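Local coordinates for protein dihydroorotase (Saccharomyces cerevisiae S288C, PDB 6L0A) that catalyses the reversible interconversion of N-carbamoyl-L-aspartate and (S)-dihydroorotate, the third step of de novo pyrimidine synthesis, using two zinc ions per subunit, at residues 104-109 against 273-278; 12-17 against 177-182; 219-224 against 230-235. All coordinates share one frame; numbering follows the deposited sequence.

Contact 1. Residues 104-109 against 273-278. With LMR ((2S)-2-hydroxybutanedioic acid), chain M.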
ATOM      1  N   VAL C 104      -1.693  15.935  -1.150  1.00 13.24           N
ATOM      2  CA  VAL C 104      -0.877  14.735  -1.298  1.00 14.55           C
ATOM      3  C   VAL C 104      -0.404  14.178   0.045  1.00 16.45           C
ATOM      4  O   VAL C 104      -0.162  12.964   0.146  1.00 17.40           O
ATOM      5  CB  VAL C 104       0.289  15.028  -2.258  1.00 18.18           C
ATOM      6  CG1 VAL C 104       1.318  13.900  -2.256  1.00 20.47           C
ATOM      7  CG2 VAL C 104      -0.254  15.230  -3.669  1.00 16.81           C
ATOM      8  N   THR C 105      -0.328  14.991   1.100  1.00 13.61           N
ATOM      9  CA  THR C 105       0.253  14.481   2.336  1.00 14.52           C
ATOM     10  C   THR C 105      -0.253  15.293   3.531  1.00 13.42           C
ATOM     11  O   THR C 105      -1.203  16.075   3.423  1.00 13.01           O
ATOM     12  CB  THR C 105       1.783  14.474   2.229  1.00 17.33           C
ATOM     13  OG1 THR C 105       2.332  13.774   3.348  1.00 14.47           O
ATOM     14  CG2 THR C 105       2.340  15.888   2.177  1.00 19.67           C
ATOM     15  N   THR C 106       0.381  15.079   4.682  1.00 14.20           N
ATOM     16  CA  THR C 106      -0.057  15.687   5.937  1.00 14.63           C
ATOM     17  C   THR C 106      -0.095  17.207   5.852  1.00 11.96           C
ATOM     18  O   THR C 106       0.885  17.847   5.465  1.00 11.86           O
ATOM     19  CB  THR C 106       0.881  15.270   7.066  1.00 14.98           C
ATOM     20  OG1 THR C 106       0.979  13.841   7.099  1.00 15.07           O
ATOM     21  CG2 THR C 106       0.385  15.805   8.408  1.00 13.95           C
ATOM     22  N   ASN C 107      -1.221  17.786   6.273  1.00 12.83           N
ATOM     23  CA  ASN C 107      -1.378  19.242   6.347  1.00 13.68           C
ATOM     24  C   ASN C 107      -0.968  19.919   5.044  1.00 15.85           C
ATOM     25  O   ASN C 107      -0.275  20.940   5.039  1.00 15.82           O
ATOM     26  CB  ASN C 107      -0.594  19.813   7.528  1.00 15.77           C
ATOM     27  CG  ASN C 107      -1.177  19.394   8.857  1.00 20.09           C
ATOM     28  OD1 ASN C 107      -2.311  18.906   8.913  1.00 15.68           O
ATOM     29  ND2 ASN C 107      -0.408  19.575   9.940  1.00 15.28           N
ATOM     30  N   SER C 108      -1.399  19.338   3.924  1.00 11.16           N
ATOM     31  CA  SER C 108      -1.102  19.857   2.602  1.00  9.98           C
ATOM     32  C   SER C 108      -2.322  20.491   1.947  1.00 12.67           C
ATOM     33  O   SER C 108      -2.258  20.871   0.776  1.00 15.48           O
ATOM     34  CB  SER C 108      -0.554  18.739   1.699  1.00 12.79           C
ATOM     35  OG  SER C 108      -1.554  17.767   1.422  1.00 13.12           O
ATOM     36  N   ALA C 109      -3.439  20.605   2.669  1.00 14.40           N
ATOM     37  CA  ALA C 109      -4.667  21.067   2.027  1.00 17.95           C
ATOM     38  C   ALA C 109      -4.531  22.502   1.535  1.00 16.66           C
ATOM     39  O   ALA C 109      -5.183  22.887   0.557  1.00 16.58           O
ATOM     40  CB  ALA C 109      -5.850  20.927   2.988  1.00 14.48           C
ATOM     41  N   VAL C 273      -5.315   6.726   7.285  1.00 14.31           N
ATOM     42  CA  VAL C 273      -4.064   6.571   8.019  1.00 14.76           C
ATOM     43  C   VAL C 273      -3.149   7.746   7.702  1.00 17.81           C
ATOM     44  O   VAL C 273      -2.916   8.067   6.533  1.00 15.37           O
ATOM     45  CB  VAL C 273      -3.397   5.238   7.645  1.00 15.01           C
ATOM     46  CG1 VAL C 273      -1.937   5.210   8.112  1.00 16.30           C
ATOM     47  CG2 VAL C 273      -4.171   4.066   8.234  1.00 15.73           C
ATOM     48  N   CYS C 274      -2.636   8.410   8.745  1.00 14.97           N
ATOM     49  CA  CYS C 274      -1.703   9.517   8.535  1.00 13.54           C
ATOM     50  C   CYS C 274      -0.413   9.024   7.894  1.00 12.09           C
ATOM     51  O   CYS C 274       0.125   7.984   8.277  1.00 16.72           O
ATOM     52  CB  CYS C 274      -1.377  10.191   9.859  1.00 13.02           C
ATOM     53  SG  CYS C 274      -2.787  11.007  10.566  1.00 23.96           S
ATOM     54  N   ALA C 275       0.098   9.787   6.932  1.00 11.58           N
ATOM     55  CA  ALA C 275       1.354   9.449   6.272  1.00 10.79           C
ATOM     56  C   ALA C 275       2.538   9.944   7.090  1.00 12.95           C
ATOM     57  O   ALA C 275       2.555  11.101   7.531  1.00 11.13           O
ATOM     58  CB  ALA C 275       1.403  10.066   4.880  1.00 12.32           C
ATOM     59  N   GLY C 276       3.530   9.075   7.275  1.00 14.21           N
ATOM     60  CA  GLY C 276       4.763   9.483   7.923  1.00 12.78           C
ATOM     61  C   GLY C 276       5.426   8.411   8.757  1.00 15.84           C
ATOM     62  O   GLY C 276       4.760   7.643   9.468  1.00 14.32           O
ATOM     63  N   VAL C 277       6.755   8.366   8.682  1.00 10.78           N
ATOM     64  CA  VAL C 277       7.578   7.444   9.451  1.00 12.34           C
ATOM     65  C   VAL C 277       8.374   8.273  10.448  1.00 14.57           C
ATOM     66  O   VAL C 277       8.897   9.334  10.091  1.00 13.54           O
ATOM     67  CB  VAL C 277       8.512   6.638   8.529  1.00 14.25           C
ATOM     68  CG1 VAL C 277       9.559   5.851   9.347  1.00 13.72           C
ATOM     69  CG2 VAL C 277       7.689   5.695   7.611  1.00 14.39           C
ATOM     70  N   TYR C 278       8.458   7.797  11.695  1.00 15.81           N
ATOM     71  CA  TYR C 278       9.199   8.495  12.746  1.00 13.23           C
ATOM     72  C   TYR C 278      10.591   7.888  12.880  1.00 17.53           C
ATOM     73  O   TYR C 278      10.750   6.782  13.410  1.00 19.92           O
ATOM     74  CB  TYR C 278       8.473   8.439  14.088  1.00 17.54           C
ATOM     75  CG  TYR C 278       9.332   9.059  15.166  1.00 17.43           C
ATOM     76  CD1 TYR C 278       9.474  10.435  15.247  1.00 16.51           C
ATOM     77  CD2 TYR C 278      10.051   8.268  16.057  1.00 20.90           C
ATOM     78  CE1 TYR C 278      10.291  11.026  16.220  1.00 17.47           C
ATOM     79  CE2 TYR C 278      10.880   8.849  17.035  1.00 21.22           C
ATOM     80  CZ  TYR C 278      10.996  10.226  17.099  1.00 19.10           C
ATOM     81  OH  TYR C 278      11.811  10.807  18.064  1.00 20.04           O
TER
HETATM   82  C1  LMR M 403       5.358  14.254   4.325  1.00 29.84           C
HETATM   83  O1A LMR M 403       6.560  14.633   4.297  1.00 25.15           O
HETATM   84  O1B LMR M 403       4.834  13.971   3.228  1.00 19.55           O
HETATM   85  C2  LMR M 403       4.534  14.143   5.629  1.00 23.39           C
HETATM   86  O2  LMR M 403       4.078  12.845   5.961  1.00 22.49           O
HETATM   87  C3  LMR M 403       5.389  14.460   6.810  1.00 30.64           C
HETATM   88  C4  LMR M 403       4.322  14.865   7.801  1.00 17.56           C
HETATM   89  O4A LMR M 403       3.478  14.032   8.282  1.00 14.00           O
HETATM   90  O4B LMR M 403       4.343  16.072   8.073  1.00 17.06           O
HETATM   91  O   HOH W   1      -1.236  12.254   6.433  1.00 19.42           O

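Contact 2. Residues 12-17 against 177-182. With ZN (zinc ion), chain K; ZN (zinc ion), chain L; LMR ((2S)-2-hydroxybutanedioic acid), chain M.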
ATOM      1  N   ASP C  12      20.313  16.998   9.401  1.00 12.67           N
ATOM      2  CA  ASP C  12      19.107  16.367   8.867  1.00 11.95           C
ATOM      3  C   ASP C  12      18.305  17.496   8.233  1.00 10.75           C
ATOM      4  O   ASP C  12      17.734  18.342   8.932  1.00 11.84           O
ATOM      5  CB  ASP C  12      18.334  15.652   9.974  1.00 12.59           C
ATOM      6  CG  ASP C  12      17.012  15.087   9.498  1.00 13.84           C
ATOM      7  OD1 ASP C  12      16.673  15.247   8.303  1.00 15.48           O
ATOM      8  OD2 ASP C  12      16.317  14.483  10.335  1.00 17.71           O
ATOM      9  N   MET C  13      18.285  17.532   6.910  1.00 11.32           N
ATOM     10  CA  MET C  13      17.704  18.678   6.228  1.00 11.40           C
ATOM     11  C   MET C  13      16.214  18.500   5.926  1.00 11.74           C
ATOM     12  O   MET C  13      15.697  19.124   4.986  1.00 13.42           O
ATOM     13  CB  MET C  13      18.509  18.978   4.966  1.00 11.62           C
ATOM     14  CG  MET C  13      19.944  19.488   5.294  1.00 15.12           C
ATOM     15  SD  MET C  13      20.013  20.707   6.643  1.00 15.05           S
ATOM     16  CE  MET C  13      21.643  21.422   6.334  1.00 17.84           C
ATOM     17  N   HIS C  14      15.490  17.719   6.733  1.00 13.68           N
ATOM     18  CA  HIS C  14      14.045  17.559   6.520  1.00 10.78           C
ATOM     19  C   HIS C  14      13.417  16.973   7.793  1.00 11.37           C
ATOM     20  O   HIS C  14      13.290  15.758   7.915  1.00 14.86           O
ATOM     21  CB  HIS C  14      13.780  16.670   5.317  1.00 11.61           C
ATOM     22  CG  HIS C  14      12.384  16.773   4.787  1.00 12.80           C
ATOM     23  ND1 HIS C  14      12.106  16.910   3.444  1.00 17.84           N
ATOM     24  CD2 HIS C  14      11.184  16.767   5.419  1.00 15.08           C
ATOM     25  CE1 HIS C  14      10.796  16.977   3.272  1.00 15.95           C
ATOM     26  NE2 HIS C  14      10.213  16.887   4.453  1.00 15.79           N
ATOM     27  N   VAL C  15      12.999  17.851   8.711  1.00 10.37           N
ATOM     28  CA  VAL C  15      12.564  17.449  10.052  1.00 11.74           C
ATOM     29  C   VAL C  15      11.170  17.995  10.328  1.00 10.76           C
ATOM     30  O   VAL C  15      10.897  19.171  10.067  1.00 12.17           O
ATOM     31  CB  VAL C  15      13.548  17.940  11.138  1.00 11.50           C
ATOM     32  CG1 VAL C  15      12.972  17.727  12.531  1.00 14.64           C
ATOM     33  CG2 VAL C  15      14.881  17.211  11.015  1.00 11.50           C
ATOM     34  N   HIS C  16      10.293  17.148  10.882  1.00 11.95           N
ATOM     35  CA  HIS C  16       9.017  17.574  11.446  1.00 10.32           C
ATOM     36  C   HIS C  16       9.059  17.424  12.962  1.00 13.11           C
ATOM     37  O   HIS C  16       9.303  16.321  13.469  1.00 14.12           O
ATOM     38  CB  HIS C  16       7.856  16.738  10.881  1.00 13.87           C
ATOM     39  CG  HIS C  16       7.648  16.897   9.405  1.00 12.68           C
ATOM     40  ND1 HIS C  16       6.847  17.881   8.865  1.00 14.31           N
ATOM     41  CD2 HIS C  16       8.145  16.197   8.356  1.00 14.73           C
ATOM     42  CE1 HIS C  16       6.865  17.782   7.545  1.00 12.82           C
ATOM     43  NE2 HIS C  16       7.647  16.768   7.210  1.00 15.42           N
ATOM     44  N   VAL C  17       8.797  18.513  13.693  1.00 15.36           N
ATOM     45  CA  VAL C  17       8.699  18.445  15.149  1.00 19.12           C
ATOM     46  C   VAL C  17       7.341  18.883  15.673  1.00 17.56           C
ATOM     47  O   VAL C  17       7.142  18.900  16.892  1.00 18.32           O
ATOM     48  CB  VAL C  17       9.815  19.250  15.855  1.00 15.03           C
ATOM     49  CG1 VAL C  17      11.188  18.614  15.613  1.00 13.31           C
ATOM     50  CG2 VAL C  17       9.780  20.705  15.418  1.00 16.19           C
ATOM     51  N   ILE C 177      15.618  21.706  -4.104  1.00 12.27           N
ATOM     52  CA  ILE C 177      15.797  20.346  -3.624  1.00 12.16           C
ATOM     53  C   ILE C 177      14.557  19.535  -3.952  1.00 10.98           C
ATOM     54  O   ILE C 177      13.440  19.917  -3.588  1.00 11.88           O
ATOM     55  CB  ILE C 177      16.078  20.286  -2.114  1.00 14.93           C
ATOM     56  CG1 ILE C 177      17.336  21.083  -1.764  1.00 15.52           C
ATOM     57  CG2 ILE C 177      16.242  18.821  -1.681  1.00 13.91           C
ATOM     58  CD1 ILE C 177      17.643  21.103  -0.282  1.00 16.23           C
ATOM     59  N   LEU C 178      14.760  18.411  -4.622  1.00 12.04           N
ATOM     60  CA  LEU C 178      13.718  17.396  -4.731  1.00 14.86           C
ATOM     61  C   LEU C 178      13.783  16.572  -3.451  1.00 11.78           C
ATOM     62  O   LEU C 178      14.644  15.706  -3.301  1.00 14.44           O
ATOM     63  CB  LEU C 178      13.929  16.547  -5.979  1.00 12.85           C
ATOM     64  CG  LEU C 178      12.817  15.542  -6.319  1.00 20.15           C
ATOM     65  CD1 LEU C 178      11.453  16.207  -6.491  1.00 17.35           C
ATOM     66  CD2 LEU C 178      13.185  14.741  -7.559  1.00 16.16           C
ATOM     67  N   GLU C 179      12.891  16.872  -2.508  1.00 10.51           N
ATOM     68  CA  GLU C 179      12.938  16.242  -1.199  1.00 12.90           C
ATOM     69  C   GLU C 179      12.559  14.765  -1.292  1.00 13.35           C
ATOM     70  O   GLU C 179      11.814  14.346  -2.178  1.00 12.98           O
ATOM     71  CB  GLU C 179      11.992  16.960  -0.230  1.00 13.86           C
ATOM     72  CG  GLU C 179      12.356  18.428   0.038  1.00 13.86           C
ATOM     73  CD  GLU C 179      13.627  18.571   0.858  1.00 15.42           C
ATOM     74  OE1 GLU C 179      13.993  17.594   1.540  1.00 16.14           O
ATOM     75  OE2 GLU C 179      14.263  19.657   0.836  1.00 14.76           O
ATOM     76  N   HIS C 180      13.077  13.984  -0.342  1.00 11.89           N
ATOM     77  CA  HIS C 180      12.802  12.553  -0.189  1.00 14.53           C
ATOM     78  C   HIS C 180      12.482  11.821  -1.488  1.00 15.09           C
ATOM     79  O   HIS C 180      11.345  11.363  -1.686  1.00 14.66           O
ATOM     80  CB  HIS C 180      11.670  12.334   0.837  1.00 14.42           C
ATOM     81  CG  HIS C 180      10.506  13.276   0.716  1.00 16.74           C
ATOM     82  ND1 HIS C 180       9.841  13.504  -0.471  1.00 15.66           N
ATOM     83  CD2 HIS C 180       9.866  14.017   1.653  1.00 21.14           C
ATOM     84  CE1 HIS C 180       8.858  14.365  -0.263  1.00 15.81           C
ATOM     85  NE2 HIS C 180       8.850  14.692   1.018  1.00 17.41           N
ATOM     86  N   CYS C 181      13.479  11.692  -2.369  1.00 11.64           N
ATOM     87  CA  CYS C 181      13.289  10.945  -3.610  1.00 13.98           C
ATOM     88  C   CYS C 181      12.976   9.491  -3.315  1.00 13.34           C
ATOM     89  O   CYS C 181      13.551   8.884  -2.398  1.00 12.83           O
ATOM     90  CB  CYS C 181      14.529  11.011  -4.501  1.00 16.91           C
ATOM     91  SG  CYS C 181      14.760  12.594  -5.305  1.00 30.16           S
ATOM     92  N   THR C 182      12.095   8.908  -4.131  1.00 11.33           N
ATOM     93  CA  THR C 182      11.718   7.522  -3.917  1.00 10.57           C
ATOM     94  C   THR C 182      11.820   6.641  -5.148  1.00 12.33           C
ATOM     95  O   THR C 182      11.588   5.441  -5.027  1.00 13.50           O
ATOM     96  CB  THR C 182      10.286   7.440  -3.382  1.00 11.72           C
ATOM     97  OG1 THR C 182       9.406   8.072  -4.324  1.00 11.47           O
ATOM     98  CG2 THR C 182      10.191   8.116  -2.040  1.00 10.43           C
TER
HETATM   99 ZN    ZN K 401       8.362  16.147   5.263  1.00 50.54          ZN
HETATM  100 ZN    ZN L 402       7.016  15.061   2.051  1.00 39.90          ZN
HETATM  101  C1  LMR M 403       5.358  14.254   4.325  1.00 29.84           C
HETATM  102  O1A LMR M 403       6.560  14.633   4.297  1.00 25.15           O
HETATM  103  O1B LMR M 403       4.834  13.971   3.228  1.00 19.55           O
HETATM  104  C2  LMR M 403       4.534  14.143   5.629  1.00 23.39           C
HETATM  105  O2  LMR M 403       4.078  12.845   5.961  1.00 22.49           O
HETATM  106  C3  LMR M 403       5.389  14.460   6.810  1.00 30.64           C
HETATM  107  C4  LMR M 403       4.322  14.865   7.801  1.00 17.56           C
HETATM  108  O4A LMR M 403       3.478  14.032   8.282  1.00 14.00           O
HETATM  109  O4B LMR M 403       4.343  16.072   8.073  1.00 17.06           O
HETATM  110  O   HOH W   2      16.402  19.942   2.501  1.00 16.16           O

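Contact 3. Residues 219-224 against 230-235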
ATOM      1  N   ASP C 219       6.083  -3.723  -0.260  1.00 15.84           N
ATOM      2  CA  ASP C 219       5.698  -4.879   0.548  1.00 15.25           C
ATOM      3  C   ASP C 219       5.672  -4.556   2.029  1.00 15.91           C
ATOM      4  O   ASP C 219       4.929  -5.185   2.788  1.00 17.33           O
ATOM      5  CB  ASP C 219       6.660  -6.045   0.316  1.00 18.11           C
ATOM      6  CG  ASP C 219       6.357  -6.795  -0.941  1.00 24.42           C
ATOM      7  OD1 ASP C 219       5.848  -6.176  -1.888  1.00 18.74           O
ATOM      8  OD2 ASP C 219       6.656  -8.001  -0.992  1.00 34.80           O
ATOM      9  N   ASP C 220       6.493  -3.612   2.467  1.00 14.72           N
ATOM     10  CA  ASP C 220       6.598  -3.337   3.894  1.00 15.82           C
ATOM     11  C   ASP C 220       5.501  -2.436   4.429  1.00 14.88           C
ATOM     12  O   ASP C 220       5.278  -2.432   5.645  1.00 17.33           O
ATOM     13  CB  ASP C 220       7.959  -2.709   4.206  1.00 15.86           C
ATOM     14  CG  ASP C 220       9.105  -3.607   3.819  1.00 22.84           C
ATOM     15  OD1 ASP C 220       9.104  -4.779   4.248  1.00 25.27           O
ATOM     16  OD2 ASP C 220      10.007  -3.154   3.088  1.00 20.26           O
ATOM     17  N   TRP C 221       4.807  -1.665   3.582  1.00 12.67           N
ATOM     18  CA  TRP C 221       3.722  -0.839   4.098  1.00 15.03           C
ATOM     19  C   TRP C 221       2.338  -1.287   3.657  1.00 12.64           C
ATOM     20  O   TRP C 221       1.352  -0.790   4.212  1.00 16.39           O
ATOM     21  CB  TRP C 221       3.920   0.653   3.741  1.00 14.09           C
ATOM     22  CG  TRP C 221       3.957   0.996   2.273  1.00 13.50           C
ATOM     23  CD1 TRP C 221       5.071   1.169   1.504  1.00 12.11           C
ATOM     24  CD2 TRP C 221       2.834   1.255   1.414  1.00 13.77           C
ATOM     25  NE1 TRP C 221       4.715   1.488   0.212  1.00 11.81           N
ATOM     26  CE2 TRP C 221       3.350   1.559   0.133  1.00 12.96           C
ATOM     27  CE3 TRP C 221       1.441   1.269   1.608  1.00 15.07           C
ATOM     28  CZ2 TRP C 221       2.526   1.850  -0.957  1.00 14.08           C
ATOM     29  CZ3 TRP C 221       0.624   1.563   0.526  1.00 17.66           C
ATOM     30  CH2 TRP C 221       1.166   1.846  -0.736  1.00 13.04           C
ATOM     31  N   ALA C 222       2.228  -2.243   2.732  1.00 13.87           N
ATOM     32  CA  ALA C 222       0.907  -2.600   2.206  1.00 18.41           C
ATOM     33  C   ALA C 222      -0.085  -2.936   3.327  1.00 17.23           C
ATOM     34  O   ALA C 222      -1.231  -2.473   3.317  1.00 19.80           O
ATOM     35  CB  ALA C 222       1.039  -3.766   1.222  1.00 17.63           C
ATOM     36  N   GLY C 223       0.345  -3.726   4.305  1.00 15.61           N
ATOM     37  CA  GLY C 223      -0.494  -4.047   5.448  1.00 15.66           C
ATOM     38  C   GLY C 223       0.051  -3.537   6.770  1.00 20.59           C
ATOM     39  O   GLY C 223      -0.345  -4.027   7.833  1.00 16.98           O
ATOM     40  N   ASN C 224       0.953  -2.550   6.717  1.00 17.30           N
ATOM     41  CA  ASN C 224       1.606  -1.988   7.903  1.00 17.99           C
ATOM     42  C   ASN C 224       1.511  -0.468   7.853  1.00 13.87           C
ATOM     43  O   ASN C 224       2.408   0.204   7.319  1.00 15.78           O
ATOM     44  CB  ASN C 224       3.069  -2.426   7.997  1.00 18.04           C
ATOM     45  CG  ASN C 224       3.236  -3.930   8.163  1.00 21.08           C
ATOM     46  OD1 ASN C 224       2.613  -4.548   9.021  1.00 21.72           O
ATOM     47  ND2 ASN C 224       4.110  -4.517   7.353  1.00 22.02           N
ATOM     48  N   LYS C 230       4.427   9.463   2.572  1.00  9.31           N
ATOM     49  CA  LYS C 230       4.447   9.994   1.220  1.00 10.40           C
ATOM     50  C   LYS C 230       5.809  10.628   0.948  1.00 14.06           C
ATOM     51  O   LYS C 230       6.398  11.220   1.858  1.00 15.87           O
ATOM     52  CB  LYS C 230       3.321  11.044   1.007  1.00 11.48           C
ATOM     53  CG  LYS C 230       1.884  10.514   1.242  1.00 12.62           C
ATOM     54  CD  LYS C 230       1.529   9.354   0.319  1.00 17.87           C
ATOM     55  CE  LYS C 230       1.357   9.815  -1.104  1.00 18.03           C
ATOM     56  NZ  LYS C 230       0.005  10.481  -1.354  1.00 13.83           N
ATOM     57  N   PRO C 231       6.392  10.436  -0.253  1.00 12.05           N
ATOM     58  CA  PRO C 231       5.920   9.507  -1.282  1.00 10.53           C
ATOM     59  C   PRO C 231       6.060   8.085  -0.767  1.00  9.44           C
ATOM     60  O   PRO C 231       6.910   7.827   0.112  1.00 10.15           O
ATOM     61  CB  PRO C 231       6.844   9.767  -2.483  1.00 10.47           C
ATOM     62  CG  PRO C 231       7.702  10.981  -2.100  1.00 11.88           C
ATOM     63  CD  PRO C 231       7.695  11.029  -0.600  1.00 12.77           C
ATOM     64  N   VAL C 232       5.194   7.187  -1.238  1.00  9.91           N
ATOM     65  CA  VAL C 232       5.223   5.821  -0.734  1.00  9.25           C
ATOM     66  C   VAL C 232       6.520   5.152  -1.171  1.00 11.93           C
ATOM     67  O   VAL C 232       7.097   5.492  -2.211  1.00 10.57           O
ATOM     68  CB  VAL C 232       4.000   5.025  -1.231  1.00 10.06           C
ATOM     69  CG1 VAL C 232       2.689   5.728  -0.830  1.00 11.48           C
ATOM     70  CG2 VAL C 232       4.068   4.798  -2.744  1.00 12.26           C
ATOM     71  N   ALA C 233       6.981   4.193  -0.369  1.00 10.57           N
ATOM     72  CA  ALA C 233       8.082   3.334  -0.791  1.00 12.75           C
ATOM     73  C   ALA C 233       7.629   2.463  -1.957  1.00 11.07           C
ATOM     74  O   ALA C 233       6.500   1.957  -1.969  1.00 10.67           O
ATOM     75  CB  ALA C 233       8.561   2.467   0.380  1.00 12.56           C
ATOM     76  N   LYS C 234       8.491   2.302  -2.950  1.00 10.00           N
ATOM     77  CA  LYS C 234       8.086   1.771  -4.249  1.00 11.52           C
ATOM     78  C   LYS C 234       8.728   0.395  -4.454  1.00 13.55           C
ATOM     79  O   LYS C 234       8.665  -0.427  -3.532  1.00 13.25           O
ATOM     80  CB  LYS C 234       8.394   2.796  -5.329  1.00 12.71           C
ATOM     81  CG  LYS C 234       7.524   4.045  -5.149  1.00 13.54           C
ATOM     82  CD  LYS C 234       7.911   5.171  -6.077  1.00 13.81           C
ATOM     83  CE  LYS C 234       6.903   6.316  -5.972  1.00 11.43           C
ATOM     84  NZ  LYS C 234       6.884   7.071  -4.658  1.00 12.49           N
ATOM     85  N   LEU C 235       9.308   0.109  -5.599  1.00 11.62           N
ATOM     86  CA  LEU C 235       9.666  -1.263  -5.924  1.00 15.38           C
ATOM     87  C   LEU C 235      11.114  -1.554  -5.547  1.00 17.72           C
ATOM     88  O   LEU C 235      11.901  -0.636  -5.283  1.00 13.29           O
ATOM     89  CB  LEU C 235       9.442  -1.504  -7.410  1.00 16.36           C
ATOM     90  CG  LEU C 235       8.033  -1.151  -7.883  1.00 17.81           C
ATOM     91  CD1 LEU C 235       7.858  -1.501  -9.355  1.00 25.00           C
ATOM     92  CD2 LEU C 235       7.003  -1.861  -7.027  1.00 17.43           C
TER

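Contact 1. Residues 104-109 against 273-278
Thr105 and Thr106 lie across a bound malate from Ala275, and the flat groups here are the two malate carboxylates: Thr105 OG1 lies close to the plane of the O1A/O1B group, whereas Thr106 OG1 sits over the O4A/O4B group, well out of its plane. These are loops over the mouth of the TIM barrel that the metallo-dependent hydrolases share; segment 104-109 probably corresponds to the mobile loop that class II dihydroorotases fold over their ligand. Thr105 OG1 donates to malate O1B at 2.5 Å, a short bond, while Thr106 OG1 donates to O4A at 2.8 Å. The two hydroxyls thus grip opposite ends of one diacid. Thr106 turns its OG1 to the side of its own backbone N (chi1 -54°), which also brings it within 3.2 Å of Ala275 O. That carbonyl is bonded to His262 and lies 2.8 Å from malate O2. Direct contact between the loops is otherwise slight: Ala275 CB rests 4.1 Å from Thr105 OG1. The threonines begin a type II turn ending at Ser108, whose OG donates to Thr105 O. One water closes the gap, donating to Thr106 OG1 at 2.8 Å and accepting from Ala275 N at 2.8 Å.

Contact 2. Residues 12-17 against 177-182
His14 touches both Glu179 and His180, and its placement is prepared two residues earlier. Asp12 OD1 accepts from His14 N at 3.2 Å, an Asx turn, while its OD2 is held by Ser257 and Gln280. Met13 sits where the chain turns a corner; its carbonyl reaches Glu179 OE2 through a water that donates to both. With His14 begins the His-x-His motif at the end of strand 11-15, a signature of the amidohydrolase barrel. Its ring leaves on the side opposite the backbone N (chi1 -163°) and is used at two corners: NE2 binds one zinc ion at 2.1 Å, and ND1 donates to Glu179 OE1 at 2.8 Å. That bond is nearly straight (161°) and lies close to the imidazole plane, yet it meets the carboxylate from above its own plane. Thr208 OG1 also bonds OE1 and Asn135 ND2 bonds OE2, so the glutamate is itself firmly oriented. Next to it, His180 CD2 approaches His14 CE1 to 3.5 Å, the two rings inclined at 40°. His16 then adds its NE2 to the first zinc at 2.2 Å, with malate O4B over one face of its ring. His180 NE2 binds the second zinc at 2.1 Å. Malate O1A bridges the pair, 2.5 Å from the zinc of His14 and 2.3 Å from that of His180. Asp258 completes the first site and His137 the second, and Lys98, probably carboxylated, serves both. Glu179 is therefore a second-shell residue: by holding ND1 as donor it leaves NE2 for the metal, fixes the rotation of the imidazole, and would be expected to strengthen its electron donation to zinc.

Contact 3. Residues 219-224 against 230-235
Trp221 lays its indole against Val232 and Ala233, joining the end of the short helix 218-221 to the extended run that leads into helix 236-246. Both segments belong to a loop region on top of the TIM barrel, beside the partner subunit. From CB, which points toward the other segment, the ring is carried into the space between the backbone N and carbonyl carbon (chi1 61°), so that its pyrrole edge faces the chain of Ala233. CD1 comes first and meets the methyl CB of Ala233 at 3.9 Å. The neighbouring NE1 donates to Ala233 O at 2.9 Å, a practically straight bond (179°) with the oxygen in the ring plane. Farther along, CE2 lies 3.8 Å from Val232 CB, and CZ2 is tighter still against that CB at 3.5 Å. Val232 CG1 lies over one face toward the rim, 3.9 Å from CZ2, with CH2 a little farther away. The buried indole N-H is thus satisfied while Val232 packs obliquely on the six-membered ring. Trp221 also meets Trp221 of the second subunit, the rings inclined at about 30°, so the same side chain takes part in both the intrachain packing and the subunit interface. Each segment is braced internally: a type I turn runs from Trp221 to Asn224, whose ND2 donates to Asp220 O, and Lys234 NZ, bonded to Thr182 as well, donates in the carbonyl plane to Val232 O at 2.9 Å.

Starting from the N terminus, the chain lays down 12-17 on the first barrel strand and then 104-109 in a loop over the mouth. Contact 2 closes when strand 175-178 delivers 177-182; contact 1 is still open at that point, and because its second half, 273-278, comes later, the two cross. Contact 3 opens and closes within the interval, a short local closure inside the span of contact 1 and in series after contact 2. Contacts 1 and 2 share malate without touching. Contact 3 reaches both: Lys230 NZ probably bonds Val104 O of contact 1, and Pro231 packs on His180 of contact 2, tying the dimer-facing loop to the metal centre.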